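Probable porin (Pseudomonas aeruginosa, PDB 4FSO) probably acts as an outer-membrane porin, a beta-barrel channel that lets small solutes cross the outer membrane. Local coordinates at residues A[122-127]-A[139-144]; A[173-178]-A[289-294]; A[215-220]-A[251-256]. One frame throughout, in Å; residues are numbered along the deposited sequence.

Contact 1: A[122-127]-A[139-144]; sequences MLPDMP and TLFHGA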
# COMPACT_ATOMS: atom_id res chain seq x y z
N MET A 122 -3.86 -8.27 12.53
CA MET A 122 -4.40 -7.93 11.22
C MET A 122 -3.42 -7.20 10.28
O MET A 122 -2.69 -6.29 10.70
CB MET A 122 -5.65 -7.06 11.40
CG MET A 122 -6.92 -7.81 11.65
SD MET A 122 -8.26 -6.65 11.90
CE MET A 122 -8.27 -5.86 10.29
N LEU A 123 -3.45 -7.61 9.01
CA LEU A 123 -2.84 -6.85 7.92
C LEU A 123 -3.90 -6.18 7.04
O LEU A 123 -4.36 -6.76 6.06
CB LEU A 123 -1.96 -7.77 7.06
CG LEU A 123 -0.85 -8.56 7.76
CD1 LEU A 123 0.09 -9.24 6.75
CD2 LEU A 123 -0.09 -7.64 8.64
N PRO A 124 -4.30 -4.94 7.38
CA PRO A 124 -5.33 -4.29 6.57
C PRO A 124 -4.82 -3.92 5.18
O PRO A 124 -3.68 -3.49 5.05
CB PRO A 124 -5.66 -3.02 7.37
CG PRO A 124 -5.05 -3.24 8.74
CD PRO A 124 -3.86 -4.10 8.50
N ASP A 125 -5.64 -4.11 4.16
CA ASP A 125 -5.33 -3.65 2.82
C ASP A 125 -6.55 -3.00 2.19
O ASP A 125 -7.44 -3.68 1.69
CB ASP A 125 -4.85 -4.81 1.95
CG ASP A 125 -3.94 -4.35 0.84
OD1 ASP A 125 -3.23 -3.34 1.03
OD2 ASP A 125 -3.93 -5.00 -0.23
N MET A 126 -6.58 -1.67 2.20
CA MET A 126 -7.77 -0.91 1.79
C MET A 126 -7.40 0.56 1.56
O MET A 126 -6.39 1.02 2.07
CB MET A 126 -8.86 -1.05 2.86
CG MET A 126 -8.37 -0.80 4.30
SD MET A 126 -9.68 -0.19 5.37
CE MET A 126 -10.35 1.17 4.34
N PRO A 127 -8.22 1.32 0.80
CA PRO A 127 -7.87 2.72 0.45
C PRO A 127 -7.45 3.64 1.60
O PRO A 127 -6.56 4.47 1.40
CB PRO A 127 -9.15 3.23 -0.22
CG PRO A 127 -9.69 2.00 -0.89
CD PRO A 127 -9.48 0.92 0.16
N THR A 139 3.79 -4.32 8.86
CA THR A 139 3.23 -3.73 10.06
C THR A 139 2.13 -4.65 10.54
O THR A 139 1.59 -5.43 9.77
CB THR A 139 2.62 -2.36 9.78
OG1 THR A 139 3.32 -1.74 8.68
CG2 THR A 139 2.71 -1.48 11.02
N LEU A 140 1.78 -4.54 11.80
CA LEU A 140 0.79 -5.43 12.36
C LEU A 140 -0.23 -4.61 13.10
O LEU A 140 0.10 -3.97 14.09
CB LEU A 140 1.47 -6.40 13.32
CG LEU A 140 0.67 -7.67 13.60
CD1 LEU A 140 0.57 -8.47 12.32
CD2 LEU A 140 1.29 -8.49 14.69
N PHE A 141 -1.48 -4.60 12.64
CA PHE A 141 -2.49 -3.84 13.37
C PHE A 141 -3.34 -4.75 14.21
O PHE A 141 -3.40 -5.95 13.98
CB PHE A 141 -3.32 -2.97 12.43
CG PHE A 141 -2.52 -1.90 11.77
CD1 PHE A 141 -2.48 -0.62 12.29
CD2 PHE A 141 -1.75 -2.18 10.65
CE1 PHE A 141 -1.71 0.38 11.69
CE2 PHE A 141 -0.98 -1.19 10.03
CZ PHE A 141 -0.96 0.09 10.56
N HIS A 142 -3.97 -4.17 15.22
CA HIS A 142 -4.84 -4.94 16.10
C HIS A 142 -6.23 -4.34 16.18
O HIS A 142 -6.39 -3.12 16.27
CB HIS A 142 -4.22 -5.12 17.48
CG HIS A 142 -3.21 -6.22 17.51
ND1 HIS A 142 -2.04 -6.19 16.79
CD2 HIS A 142 -3.23 -7.42 18.14
CE1 HIS A 142 -1.37 -7.31 16.99
NE2 HIS A 142 -2.07 -8.07 17.81
N GLY A 143 -7.23 -5.19 16.10
CA GLY A 143 -8.59 -4.71 16.11
C GLY A 143 -9.60 -5.65 15.52
O GLY A 143 -9.51 -6.86 15.67
N ALA A 144 -10.59 -5.08 14.84
CA ALA A 144 -11.78 -5.82 14.48
C ALA A 144 -12.17 -5.49 13.04
O ALA A 144 -12.07 -4.33 12.60
CB ALA A 144 -12.93 -5.45 15.42

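Contact 2: A[173-178]-A[289-294]; sequences QDIRLH and PYLDGS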
# COMPACT_ATOMS: atom_id res chain seq x y z
N GLN A 173 2.48 -0.66 19.90
CA GLN A 173 2.10 0.64 20.43
C GLN A 173 0.84 1.25 19.82
O GLN A 173 0.04 0.56 19.18
CB GLN A 173 3.26 1.61 20.22
CG GLN A 173 3.80 1.59 18.81
CD GLN A 173 4.90 2.61 18.58
OE1 GLN A 173 5.65 2.95 19.50
NE2 GLN A 173 4.99 3.13 17.35
N ASP A 174 0.68 2.55 20.02
CA ASP A 174 -0.50 3.27 19.55
C ASP A 174 -0.37 3.90 18.17
O ASP A 174 0.70 4.38 17.79
CB ASP A 174 -0.89 4.34 20.55
CG ASP A 174 -2.37 4.43 20.70
OD1 ASP A 174 -3.06 4.26 19.66
OD2 ASP A 174 -2.83 4.64 21.84
N ILE A 175 -1.48 3.91 17.43
CA ILE A 175 -1.49 4.25 16.01
C ILE A 175 -1.10 5.70 15.72
O ILE A 175 -1.48 6.62 16.43
CB ILE A 175 -2.83 3.91 15.40
CG1 ILE A 175 -3.22 2.48 15.81
CG2 ILE A 175 -2.81 4.11 13.90
CD1 ILE A 175 -4.18 1.78 14.83
N ARG A 176 -0.32 5.88 14.67
CA ARG A 176 0.40 7.11 14.44
C ARG A 176 0.13 7.68 13.09
O ARG A 176 -0.09 6.96 12.11
CB ARG A 176 1.90 6.87 14.51
CG ARG A 176 2.49 7.06 15.86
CD ARG A 176 3.80 6.32 15.98
NE ARG A 176 4.43 6.64 17.26
CZ ARG A 176 4.01 6.21 18.45
NH1 ARG A 176 2.92 5.43 18.55
NH2 ARG A 176 4.67 6.56 19.55
N LEU A 177 0.19 8.99 13.05
CA LEU A 177 0.13 9.74 11.83
C LEU A 177 1.49 9.63 11.18
O LEU A 177 2.53 9.78 11.83
CB LEU A 177 -0.16 11.19 12.18
CG LEU A 177 -0.27 12.10 10.97
CD1 LEU A 177 -1.52 11.79 10.19
CD2 LEU A 177 -0.28 13.51 11.47
N HIS A 178 1.50 9.34 9.88
CA HIS A 178 2.75 9.32 9.16
C HIS A 178 3.31 10.73 9.16
O HIS A 178 2.57 11.72 9.00
CB HIS A 178 2.54 8.83 7.73
CG HIS A 178 3.80 8.82 6.92
ND1 HIS A 178 4.13 9.83 6.04
CD2 HIS A 178 4.83 7.94 6.88
CE1 HIS A 178 5.30 9.56 5.48
NE2 HIS A 178 5.74 8.42 5.97
N PRO A 289 -2.91 13.21 4.73
CA PRO A 289 -2.50 12.43 5.90
C PRO A 289 -2.68 10.91 5.69
O PRO A 289 -3.55 10.48 4.95
CB PRO A 289 -3.45 12.95 6.99
CG PRO A 289 -4.70 13.33 6.25
CD PRO A 289 -4.22 13.87 4.91
N TYR A 290 -1.86 10.12 6.35
CA TYR A 290 -2.09 8.69 6.39
C TYR A 290 -1.33 8.07 7.54
O TYR A 290 -0.55 8.76 8.21
CB TYR A 290 -1.71 8.00 5.08
CG TYR A 290 -0.33 8.31 4.54
CD1 TYR A 290 -0.09 9.48 3.84
CD2 TYR A 290 0.71 7.38 4.66
CE1 TYR A 290 1.15 9.75 3.29
CE2 TYR A 290 1.98 7.65 4.12
CZ TYR A 290 2.18 8.84 3.43
OH TYR A 290 3.40 9.14 2.87
N LEU A 291 -1.57 6.78 7.78
CA LEU A 291 -0.99 6.08 8.94
C LEU A 291 0.47 5.66 8.75
O LEU A 291 0.87 5.18 7.67
CB LEU A 291 -1.83 4.85 9.28
CG LEU A 291 -3.27 5.17 9.61
CD1 LEU A 291 -3.99 3.92 10.09
CD2 LEU A 291 -3.34 6.33 10.63
N ASP A 292 1.26 5.85 9.80
CA ASP A 292 2.58 5.25 9.86
C ASP A 292 2.40 3.73 9.72
O ASP A 292 1.55 3.13 10.39
CB ASP A 292 3.22 5.60 11.20
CG ASP A 292 4.72 5.58 11.14
OD1 ASP A 292 5.27 5.07 10.15
OD2 ASP A 292 5.37 6.08 12.07
N GLY A 293 3.19 3.12 8.84
CA GLY A 293 3.03 1.71 8.55
C GLY A 293 2.11 1.47 7.37
O GLY A 293 1.68 0.34 7.12
N SER A 294 1.79 2.53 6.65
CA SER A 294 1.00 2.41 5.44
C SER A 294 1.64 3.19 4.30
O SER A 294 2.64 3.89 4.48
CB SER A 294 -0.44 2.90 5.65
OG SER A 294 -0.51 4.31 5.68
O HOH W 1 0.77 11.63 7.04

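Contact 3: A[215-220]-A[251-256]; sequences LRNVYR and AARAGK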
# COMPACT_ATOMS: atom_id res chain seq x y z
N LEU A 215 -8.25 8.65 11.93
CA LEU A 215 -7.58 8.49 13.21
C LEU A 215 -8.26 9.45 14.19
O LEU A 215 -8.21 10.67 13.98
CB LEU A 215 -6.09 8.83 13.05
CG LEU A 215 -5.12 8.58 14.21
CD1 LEU A 215 -5.21 7.14 14.78
CD2 LEU A 215 -3.70 8.87 13.74
N ARG A 216 -8.92 8.90 15.22
CA ARG A 216 -9.66 9.70 16.19
C ARG A 216 -8.75 10.72 16.89
O ARG A 216 -7.72 10.35 17.45
CB ARG A 216 -10.36 8.79 17.22
CG ARG A 216 -11.29 9.48 18.25
N ASN A 217 -9.15 11.99 16.84
CA ASN A 217 -8.39 13.13 17.38
C ASN A 217 -7.19 13.58 16.57
O ASN A 217 -6.34 14.31 17.05
CB ASN A 217 -8.02 12.97 18.86
CG ASN A 217 -9.22 13.20 19.77
OD1 ASN A 217 -10.06 14.07 19.50
ND2 ASN A 217 -9.32 12.41 20.82
N VAL A 218 -7.15 13.16 15.32
CA VAL A 218 -6.13 13.63 14.42
C VAL A 218 -6.84 14.11 13.18
O VAL A 218 -6.76 15.29 12.82
CB VAL A 218 -5.15 12.51 14.08
CG1 VAL A 218 -4.07 12.97 13.05
CG2 VAL A 218 -4.52 11.97 15.36
N TYR A 219 -7.55 13.19 12.53
CA TYR A 219 -8.07 13.46 11.19
C TYR A 219 -9.21 12.57 10.80
O TYR A 219 -9.30 11.40 11.23
CB TYR A 219 -6.95 13.41 10.11
CG TYR A 219 -6.51 12.02 9.62
CD1 TYR A 219 -7.20 11.35 8.61
CD2 TYR A 219 -5.36 11.40 10.13
CE1 TYR A 219 -6.78 10.11 8.15
CE2 TYR A 219 -4.92 10.16 9.66
CZ TYR A 219 -5.63 9.51 8.68
OH TYR A 219 -5.21 8.26 8.23
N ARG A 220 -10.07 13.13 9.96
CA ARG A 220 -11.07 12.36 9.25
C ARG A 220 -10.78 12.43 7.74
O ARG A 220 -10.23 13.42 7.23
CB ARG A 220 -12.50 12.83 9.60
CG ARG A 220 -12.73 14.34 9.57
CD ARG A 220 -14.18 14.71 9.97
NE ARG A 220 -14.41 14.76 11.42
CZ ARG A 220 -14.71 15.86 12.11
NH1 ARG A 220 -14.84 17.03 11.49
NH2 ARG A 220 -14.90 15.80 13.42
N ALA A 251 -9.75 16.60 18.77
CA ALA A 251 -8.73 17.44 19.42
C ALA A 251 -7.70 18.04 18.46
O ALA A 251 -6.98 18.97 18.84
CB ALA A 251 -8.01 16.67 20.54
N ALA A 252 -7.64 17.50 17.24
CA ALA A 252 -6.72 17.96 16.20
C ALA A 252 -5.31 17.91 16.72
O ALA A 252 -4.63 18.93 16.85
CB ALA A 252 -7.08 19.37 15.72
N ARG A 253 -4.86 16.70 17.03
CA ARG A 253 -3.61 16.51 17.72
C ARG A 253 -2.41 16.78 16.82
O ARG A 253 -1.27 16.64 17.26
CB ARG A 253 -3.57 15.09 18.30
CG ARG A 253 -2.81 14.93 19.59
CD ARG A 253 -3.10 13.58 20.21
NE ARG A 253 -4.42 13.55 20.82
CZ ARG A 253 -5.12 12.44 21.07
NH1 ARG A 253 -4.64 11.24 20.75
NH2 ARG A 253 -6.32 12.54 21.64
N ALA A 254 -2.65 17.18 15.57
CA ALA A 254 -1.54 17.36 14.61
C ALA A 254 -1.22 18.68 13.88
O ALA A 254 -0.25 18.67 13.12
CB ALA A 254 -1.52 16.20 13.61
N GLY A 255 -1.96 19.78 13.98
CA GLY A 255 -3.33 19.90 14.44
C GLY A 255 -4.20 20.19 13.23
O GLY A 255 -4.93 19.31 12.79
N LYS A 256 -4.09 21.40 12.67
CA LYS A 256 -4.84 21.78 11.45
C LYS A 256 -4.46 21.01 10.18
O LYS A 256 -3.32 21.05 9.72
CB LYS A 256 -4.69 23.28 11.16
CG LYS A 256 -5.51 23.76 9.98
O HOH W 2 -4.93 16.80 13.81

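Contact 1: A[122-127]-A[139-144]
M122 and F141 face each other as an antiparallel hydrogen-bonded pair, with CA atoms 5.0 Å apart. The two bonds are unequal. F141 N reaches M122 O at 2.8 Å with an N-H...O angle of 158°, whereas the return bond from M122 N to F141 O is bent and weak. Both side chains leave on the same face of this single bridge, and P124 joins them there. In F141 the ring swings to the side of its own backbone N, with CG anti to the carbonyl carbon (chi1 -65°). This places M122 O at the ring edge, near its plane, and brings the CD2 corner to P124: CD of the proline lies 3.6 Å from F141 CD2, the two side chains crossing at about a right angle. M122 reaches toward the G143-A144 end of the partner. Its CG lies beside the backbone N (chi1 -84°) and chi2 is extended, which carries SD to 4.0 Å from G143 O; the bend at chi3 turns only CE. On the reverse face L123 CD2 and L140 CD1 meet at 3.8 Å. At G143, where the chain turns a corner, a CB would press on the carbonyl O of H142. The pair lies in the excursion between barrel strands 115-119 and 144-148, probably one of the inward-folded loops of the OprD family. Strand 140-142 also pairs with strand 154-165, whose L161 touches P124 and F141, while Y164 meets the F141 ring. L129 of strand 129-131 touches P124 and F141 too, and the T139 hydroxyl bonds to G293 O in the loop before strand 294-295.

Contact 2: A[173-178]-A[289-294]
H178 N donates to Y290 O over 2.7 Å, at an N-H...O angle of 164° and in the plane of the carbonyl, the shorter of two backbone bonds that tie the segments. The other runs from D292 N to R176 O at 2.9 Å, its donor standing above the carbonyl plane; L291 CA adds a CA-H...O contact to the same oxygen. Together they bridge L177 to L291. Water 1 extends the link, donating to H178 O at 2.7 Å and accepting from Y290 N. The rings of H178 and Y290 form an offset stack, centroids 4.5 Å apart and planes at 13°. The histidine ring is put there with CG anti to its backbone N (chi1 178°). Separately, H178 CB lies over the tyrosine face as a CH-pi contact. The phenol oxygen is held by D306. The arrangement is consistent with two extracellular loops of an OprD-type barrel meeting: the one after strand 154-165 and the one after strand 273-283, the latter probably among the loops that fold inward and narrow the pore. Apolar groups fill the opposite flank, where I175 CG2 packs at 4.0 Å from L291 CD2, and L177 CD1 lies 3.9 Å from P289 CB. A type II turn from L291 to S294 follows, its L291 O taking the S294 hydroxyl at 2.6 Å. The R176 guanidinium points elsewhere, to a salt bridge with D187.

Contact 3: A[215-220]-A[251-256]
N217 and R253 are brought together by two torsions: the asparagine turns its CG to the side of its own backbone N, anti to the carbonyl carbon (chi1 -75°), and the arginine chain is bent at chi3 (-75°). The first points the amide at the 251-256 segment, where N217 OD1 accepts from A251 N at 2.7 Å; the bond is nearly straight at hydrogen, but the donor is tilted out of the amide plane. The second carries the guanidinium back over N217, whose CB sits over one face of it, 3.7 Å from R253 CZ and displaced toward the rim. Amide and guanidinium planes stand 48° apart. N217 ND2 and R253 NH2 are neighbours but both are donors, so this approach is packing and not a bond; R253 NH1 finds a weak partner in T189 O. The backbone of N217 is used as well, because R253 N donates to N217 O at 2.8 Å. One residue thus accepts through its side chain and its carbonyl from two amides of the same loop.

Further along, water 2 joins three backbone groups: it donates to V218 O at 2.6 Å and to G255 O at 2.7 Å, and accepts from A254 N at 2.9 Å. The methyls V218 CG1 and A254 CB, 4.2 Å apart, make a modest apolar contact. Most of the 251-256 residues also touch a crystal neighbour, so this conformation may owe something to lattice packing. V218 N and Y219 N both bond to L215 O, closing a turn with N217 at its positive-phi position. The whole is a tight hairpin turn between strands 206-215 and 219-231, leaned on by the longer neighbouring loop after strand 236-248, as expected at the extracellular rim of an OprD-family barrel.

Overall arrangement
Contacts 1 and 2 are buried, their centres about 11 and 13 Å from the centre of the chain, whereas contact 3 lies at the surface about 22 Å away. Contacts 1 and 2 adjoin through F141 against I175. Contact 2 meets contact 3 where Y219 and A254 pack on L177, with Y219 also against L291. Contacts 1 and 3 do not touch. Contact 2 joins probably inward-folded loops from distant parts of the sequence by backbone bonds, ring stacking and apolar packing; contact 1 is a strand pair with apolar flanks; contact 3 relies mainly on amide groups and a water.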